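Local atomic coordinates of arylamine n-acetyltransferase NAT (Mycobacterium tuberculosis, PDB entry 4BGF), a protein that probably transfers an acetyl group from acetyl-coenzyme A to the nitrogen of arylamines, through a cysteine-dependent mechanism as in other arylamine N-acetyltransferases. Residues 90-95 / 182-187; 163-168 / 175-180. All blocks are in the same frame, centred on the assembly; numbering follows the deposited sequence.

Interaction 1. Residues 90-95 / 182-187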
loop_
_atom_site.group_PDB
_atom_site.type_symbol
_atom_site.label_atom_id
_atom_site.label_comp_id
_atom_site.label_asym_id
_atom_site.label_seq_id
_atom_site.Cartn_x
_atom_site.Cartn_y
_atom_site.Cartn_z
ATOM N N ARG A 90 3.749 -13.831 4.594
ATOM C CA ARG A 90 3.983 -12.787 3.604
ATOM C C ARG A 90 4.214 -13.354 2.193
ATOM O O ARG A 90 5.026 -14.264 2.015
ATOM C CB ARG A 90 5.174 -11.966 4.045
ATOM C CG ARG A 90 4.914 -11.226 5.304
ATOM C CD ARG A 90 6.187 -10.770 5.936
ATOM N NE ARG A 90 5.971 -10.057 7.191
ATOM C CZ ARG A 90 5.519 -8.814 7.297
ATOM N NH1 ARG A 90 5.178 -8.114 6.235
ATOM N NH2 ARG A 90 5.396 -8.271 8.478
ATOM N N PHE A 91 3.523 -12.770 1.197
ATOM C CA PHE A 91 3.564 -13.217 -0.205
ATOM C C PHE A 91 4.249 -12.199 -1.101
ATOM O O PHE A 91 4.249 -11.006 -0.791
ATOM C CB PHE A 91 2.139 -13.419 -0.756
ATOM C CG PHE A 91 1.333 -14.455 -0.013
ATOM C CD1 PHE A 91 1.941 -15.598 0.519
ATOM C CD2 PHE A 91 -0.026 -14.285 0.168
ATOM C CE1 PHE A 91 1.204 -16.548 1.199
ATOM C CE2 PHE A 91 -0.777 -15.225 0.855
ATOM C CZ PHE A 91 -0.155 -16.352 1.377
ATOM N N ALA A 92 4.833 -12.672 -2.207
ATOM C CA ALA A 92 5.421 -11.805 -3.232
ATOM C C ALA A 92 4.490 -11.709 -4.436
ATOM O O ALA A 92 3.740 -12.635 -4.699
ATOM C CB ALA A 92 6.743 -12.343 -3.659
ATOM N N ALA A 93 4.532 -10.602 -5.166
ATOM C CA ALA A 93 3.668 -10.436 -6.335
ATOM C C ALA A 93 4.279 -9.584 -7.463
ATOM O O ALA A 93 5.103 -8.713 -7.217
ATOM C CB ALA A 93 2.357 -9.840 -5.879
ATOM N N ARG A 94 3.838 -9.818 -8.697
ATOM C CA ARG A 94 4.272 -9.026 -9.831
ATOM C C ARG A 94 3.098 -8.192 -10.283
ATOM O O ARG A 94 2.025 -8.714 -10.553
ATOM C CB ARG A 94 4.747 -9.886 -11.008
ATOM C CG ARG A 94 5.716 -10.988 -10.668
ATOM C CD ARG A 94 6.012 -11.756 -11.907
ATOM N NE ARG A 94 6.761 -12.965 -11.627
ATOM C CZ ARG A 94 8.077 -13.038 -11.452
ATOM N NH1 ARG A 94 8.853 -11.965 -11.518
ATOM N NH2 ARG A 94 8.606 -14.215 -11.176
ATOM N N VAL A 95 3.328 -6.891 -10.405
ATOM C CA VAL A 95 2.286 -5.949 -10.765
ATOM C C VAL A 95 2.144 -5.899 -12.283
ATOM O O VAL A 95 3.065 -5.483 -12.981
ATOM C CB VAL A 95 2.614 -4.545 -10.211
ATOM C CG1 VAL A 95 1.527 -3.558 -10.555
ATOM C CG2 VAL A 95 2.794 -4.608 -8.722
ATOM N N GLN A 182 3.280 -18.830 -1.835
ATOM C CA GLN A 182 4.521 -19.279 -1.255
ATOM C C GLN A 182 4.987 -18.251 -0.250
ATOM O O GLN A 182 5.116 -17.083 -0.571
ATOM C CB GLN A 182 5.529 -19.441 -2.357
ATOM C CG GLN A 182 6.857 -19.933 -1.928
ATOM C CD GLN A 182 7.757 -20.162 -3.120
ATOM O OE1 GLN A 182 7.307 -20.149 -4.275
ATOM N NE2 GLN A 182 9.034 -20.375 -2.854
ATOM N N THR A 183 5.207 -18.698 0.974
ATOM C CA THR A 183 5.637 -17.835 2.057
ATOM C C THR A 183 7.036 -17.287 1.755
ATOM O O THR A 183 7.933 -18.066 1.470
ATOM C CB THR A 183 5.664 -18.667 3.332
ATOM O OG1 THR A 183 4.373 -19.264 3.539
ATOM C CG2 THR A 183 6.034 -17.829 4.515
ATOM N N ARG A 184 7.227 -15.967 1.775
ATOM C CA ARG A 184 8.522 -15.388 1.436
ATOM C C ARG A 184 9.189 -14.911 2.692
ATOM O O ARG A 184 8.581 -14.187 3.468
ATOM C CB ARG A 184 8.399 -14.242 0.467
ATOM C CG ARG A 184 7.613 -14.586 -0.767
ATOM C CD ARG A 184 8.259 -15.663 -1.631
ATOM N NE ARG A 184 7.469 -15.831 -2.846
ATOM C CZ ARG A 184 7.826 -16.578 -3.889
ATOM N NH1 ARG A 184 8.975 -17.257 -3.868
ATOM N NH2 ARG A 184 7.032 -16.644 -4.960
ATOM N N PRO A 185 10.444 -15.324 2.902
ATOM C CA PRO A 185 11.193 -14.992 4.105
ATOM C C PRO A 185 11.643 -13.545 4.075
ATOM O O PRO A 185 11.619 -12.970 2.992
ATOM C CB PRO A 185 12.380 -15.945 4.057
ATOM C CG PRO A 185 12.583 -16.212 2.635
ATOM C CD PRO A 185 11.245 -16.126 1.967
ATOM N N GLN A 186 12.026 -12.967 5.212
ATOM C CA GLN A 186 12.297 -11.546 5.258
ATOM C C GLN A 186 13.399 -11.174 4.261
ATOM O O GLN A 186 13.358 -10.116 3.636
ATOM C CB GLN A 186 12.685 -11.125 6.677
ATOM C CG GLN A 186 11.534 -11.098 7.632
ATOM C CD GLN A 186 10.538 -10.051 7.222
ATOM O OE1 GLN A 186 10.929 -8.940 6.908
ATOM N NE2 GLN A 186 9.253 -10.406 7.168
ATOM N N ILE A 187 14.359 -12.063 4.092
ATOM C CA ILE A 187 15.523 -11.731 3.318
ATOM C C ILE A 187 15.113 -11.475 1.862
ATOM O O ILE A 187 15.579 -10.522 1.250
ATOM C CB ILE A 187 16.661 -12.754 3.508
ATOM C CG1 ILE A 187 17.863 -12.432 2.636
ATOM C CG2 ILE A 187 16.215 -14.148 3.201
ATOM C CD1 ILE A 187 18.534 -11.169 2.975
HETATM O O HOH W 1 4.543 -15.606 -2.751
#
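Arg184 lays the middle of its side chain, from CG to NE, along the methyl group of Ala92, with Arg184 NE 3.7 Å from Ala92 CB. CG lies by the backbone N of Ala92, and the bend at chi2 (-64°) turns the chain beyond it so that NE stays near the Ala92 methyl. On one face of the guanidinium, over its centre, sits CB of Gln182 from the same loop. One direct bond ties the backbones: Arg184 N donates to Arg90 O at 2.8 Å, nearly straight at 165°. A water links strand and loop a little further along. It accepts from Ala92 N at 3.0 Å and from Arg184 NE at 2.9 Å, and donates a hydrogen bond to Gln182 O at 2.7 Å. The arginine is thus anchored through both its backbone N and its NE, and the water bridges strand and loop where they do not bond directly.

The strand is 87-95, an inner strand of the large antiparallel sheet, and the loop leads from strand 173-179 into helix 186-198, with Pro185 as N-cap residue. In this family such a helix connects the central beta domain to the C-terminal one. At the edge of the Phe91 ring, near its plane, lies Gln182 O, 3.7 Å from Phe91 CD1.

Beyond Pro185 the contact is looser. Arg90 reaches out extended, and Gln186 NE2 comes to 3.3 Å from Arg90 NE, two donors meeting without a bond, their guanidinium and amide planes 86° apart. The charged end of Arg90 is held elsewhere, by the backbone carbonyls of Asn74 and Gly75 and by a cation-pi contact with Tyr79. Leu189, on the helix, packs against both Arg90 and Arg184.

Interaction 2. Residues 163-168 / 175-180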
loop_
_atom_site.group_PDB
_atom_site.type_symbol
_atom_site.label_atom_id
_atom_site.label_comp_id
_atom_site.label_asym_id
_atom_site.label_seq_id
_atom_site.Cartn_x
_atom_site.Cartn_y
_atom_site.Cartn_z
ATOM N N PHE A 163 -2.622 -17.209 -8.577
ATOM C CA PHE A 163 -3.901 -16.530 -8.631
ATOM C C PHE A 163 -3.642 -15.107 -9.166
ATOM O O PHE A 163 -2.488 -14.666 -9.274
ATOM C CB PHE A 163 -4.551 -16.510 -7.228
ATOM C CG PHE A 163 -4.700 -17.873 -6.603
ATOM C CD1 PHE A 163 -5.842 -18.629 -6.827
ATOM C CD2 PHE A 163 -3.698 -18.410 -5.805
ATOM C CE1 PHE A 163 -5.984 -19.900 -6.270
ATOM C CE2 PHE A 163 -3.841 -19.682 -5.245
ATOM C CZ PHE A 163 -4.987 -20.426 -5.482
ATOM N N VAL A 164 -4.701 -14.407 -9.557
ATOM C CA VAL A 164 -4.574 -12.989 -9.893
ATOM C C VAL A 164 -5.643 -12.242 -9.153
ATOM O O VAL A 164 -6.778 -12.708 -9.035
ATOM C CB VAL A 164 -4.659 -12.668 -11.435
ATOM C CG1 VAL A 164 -3.479 -13.219 -12.170
ATOM C CG2 VAL A 164 -5.893 -13.203 -12.040
ATOM N N LEU A 165 -5.269 -11.073 -8.662
ATOM C CA LEU A 165 -6.201 -10.197 -7.990
ATOM C C LEU A 165 -6.779 -9.167 -8.959
ATOM O O LEU A 165 -6.029 -8.418 -9.558
ATOM C CB LEU A 165 -5.534 -9.481 -6.813
ATOM C CG LEU A 165 -6.592 -8.682 -6.054
ATOM C CD1 LEU A 165 -7.252 -9.555 -5.022
ATOM C CD2 LEU A 165 -5.988 -7.523 -5.420
ATOM N N GLN A 166 -8.113 -9.128 -9.038
ATOM C CA GLN A 166 -8.878 -8.216 -9.901
ATOM C C GLN A 166 -9.756 -7.250 -9.126
ATOM O O GLN A 166 -10.308 -7.610 -8.101
ATOM C CB GLN A 166 -9.741 -9.013 -10.886
ATOM C CG GLN A 166 -8.894 -9.667 -11.965
ATOM C CD GLN A 166 -9.656 -10.439 -12.998
ATOM O OE1 GLN A 166 -10.699 -11.013 -12.717
ATOM N NE2 GLN A 166 -9.115 -10.483 -14.211
ATOM N N ALA A 167 -9.847 -6.018 -9.622
ATOM C CA ALA A 167 -10.794 -5.006 -9.131
ATOM C C ALA A 167 -11.780 -4.581 -10.219
ATOM O O ALA A 167 -11.400 -4.440 -11.383
ATOM C CB ALA A 167 -10.066 -3.801 -8.645
ATOM N N MET A 168 -13.035 -4.369 -9.824
ATOM C CA MET A 168 -14.074 -3.894 -10.722
ATOM C C MET A 168 -13.981 -2.381 -10.783
ATOM O O MET A 168 -14.461 -1.703 -9.896
ATOM C CB MET A 168 -15.433 -4.325 -10.183
ATOM C CG MET A 168 -16.638 -3.796 -10.930
ATOM S SD MET A 168 -16.532 -4.040 -12.699
ATOM C CE MET A 168 -16.684 -5.804 -12.888
ATOM N N THR A 175 -6.999 -6.200 -13.857
ATOM C CA THR A 175 -6.037 -7.068 -13.182
ATOM C C THR A 175 -4.920 -6.249 -12.542
ATOM O O THR A 175 -4.226 -5.486 -13.196
ATOM C CB THR A 175 -5.464 -8.136 -14.145
ATOM O OG1 THR A 175 -6.524 -8.981 -14.629
ATOM C CG2 THR A 175 -4.457 -8.991 -13.437
ATOM N N LEU A 176 -4.783 -6.386 -11.238
ATOM C CA LEU A 176 -3.834 -5.569 -10.497
ATOM C C LEU A 176 -2.455 -6.214 -10.449
ATOM O O LEU A 176 -1.463 -5.619 -10.868
ATOM C CB LEU A 176 -4.379 -5.314 -9.103
ATOM C CG LEU A 176 -5.806 -4.770 -9.170
ATOM C CD1 LEU A 176 -6.337 -4.581 -7.774
ATOM C CD2 LEU A 176 -5.892 -3.453 -9.958
ATOM N N TYR A 177 -2.425 -7.449 -9.968
ATOM C CA TYR A 177 -1.193 -8.189 -9.836
ATOM C C TYR A 177 -1.408 -9.688 -9.783
ATOM O O TYR A 177 -2.530 -10.173 -9.636
ATOM C CB TYR A 177 -0.434 -7.722 -8.601
ATOM C CG TYR A 177 -1.183 -7.820 -7.283
ATOM C CD1 TYR A 177 -1.430 -9.040 -6.681
ATOM C CD2 TYR A 177 -1.593 -6.689 -6.634
ATOM C CE1 TYR A 177 -2.079 -9.123 -5.503
ATOM C CE2 TYR A 177 -2.244 -6.766 -5.448
ATOM C CZ TYR A 177 -2.475 -7.985 -4.883
ATOM O OH TYR A 177 -3.115 -8.043 -3.673
ATOM N N GLU A 178 -0.311 -10.416 -9.924
ATOM C CA GLU A 178 -0.326 -11.868 -9.888
ATOM C C GLU A 178 0.652 -12.376 -8.805
ATOM O O GLU A 178 1.714 -11.799 -8.598
ATOM C CB GLU A 178 0.014 -12.432 -11.276
ATOM C CG GLU A 178 1.347 -11.966 -11.826
ATOM C CD GLU A 178 1.481 -12.178 -13.319
ATOM O OE1 GLU A 178 0.654 -12.916 -13.890
ATOM O OE2 GLU A 178 2.417 -11.609 -13.918
ATOM N N PHE A 179 0.263 -13.445 -8.107
ATOM C CA PHE A 179 1.035 -13.955 -6.979
ATOM C C PHE A 179 0.865 -15.452 -6.766
ATOM O O PHE A 179 -0.064 -16.063 -7.293
ATOM C CB PHE A 179 0.664 -13.214 -5.699
ATOM C CG PHE A 179 -0.747 -13.464 -5.231
ATOM C CD1 PHE A 179 -1.819 -12.854 -5.864
ATOM C CD2 PHE A 179 -1.001 -14.304 -4.153
ATOM C CE1 PHE A 179 -3.104 -13.070 -5.444
ATOM C CE2 PHE A 179 -2.306 -14.525 -3.730
ATOM C CZ PHE A 179 -3.350 -13.897 -4.371
ATOM N N THR A 180 1.791 -16.035 -6.008
ATOM C CA THR A 180 1.614 -17.382 -5.475
ATOM C C THR A 180 1.537 -17.286 -3.978
ATOM O O THR A 180 1.929 -16.286 -3.406
ATOM C CB THR A 180 2.761 -18.342 -5.839
ATOM O OG1 THR A 180 3.945 -17.977 -5.129
ATOM C CG2 THR A 180 3.036 -18.320 -7.335
#
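Leu165 rests on the ring of Tyr177: its CB stands over one face, offset toward the rim, in a CH-pi contact 4.1 Å from the ring centroid. Its CD2 follows the ring outward and reaches Tyr177 OH at 3.4 Å, while Leu176 CD1 touches the same methyl group at 3.8 Å. Leu165 and Tyr177 lie side by side because Leu165 sends CG away from its backbone N (chi1 -174°), while the tyrosine ring stands between its own backbone N and carbonyl carbon (chi1 57°). On the same face of the hairpin, Phe163 CB packs against CE1 and CZ of the Phe179 ring, 4.1 Å from Phe179 CZ. Val164 CG1 meets Glu178 CB on the other face.

The backbone sets these positions. Phe163 and Phe179 exchange two bonds as an antiparallel hydrogen-bonded pair. Further along, Leu165 N donates to Tyr177 O at 3.0 Å, but Leu165 O accepts from Leu176 N at 2.9 Å. Leu176, with its helical psi of -55°, is the extra residue of a classic beta bulge, after which Gln166 comes opposite Thr175.

Outside the hairpin, Leu125 packs against Leu165, Tyr177 and Phe179, and Ala93 of the adjoining strand touches the side chains of Tyr177 and Phe179. Tyr177 also meets His110 and Asp127, which together with a cysteine probably form the catalytic triad of this family, so the hairpin helps to wall the likely active site.

At the bulge end, Gln166 NE2 donates a hydrogen bond to Thr175 OG1 at 3.0 Å, with the hydroxyl oxygen in the amide plane. Gln166 OE1 accepts from Arg155 NH2. With donor and acceptor ends both engaged, the amide is fixed in its rotation, and exchanging its N and O would set an NH2 group against the donor NH2 of Arg155.

After the N-terminal helices, strand 87-95 is the first of the contacting parts, supplying residues 90-95 of interaction 1. The chain then runs through the rest of the large sheet before interaction 2 closes its short loop, the turn between strands 162-168 and 173-179. Only a few residues later, 182-187 returns to strand 87-95 and closes the long loop, so the hairpin contact is nested within the span of interaction 1 and the two do not cross. Strands 87-95 and 173-179 are neighbours, and Arg94 N probably bonds to Glu178 O at 2.9 Å. Hairpin, inner strand and the entry to helix 186-198 are thereby tied into one continuous unit.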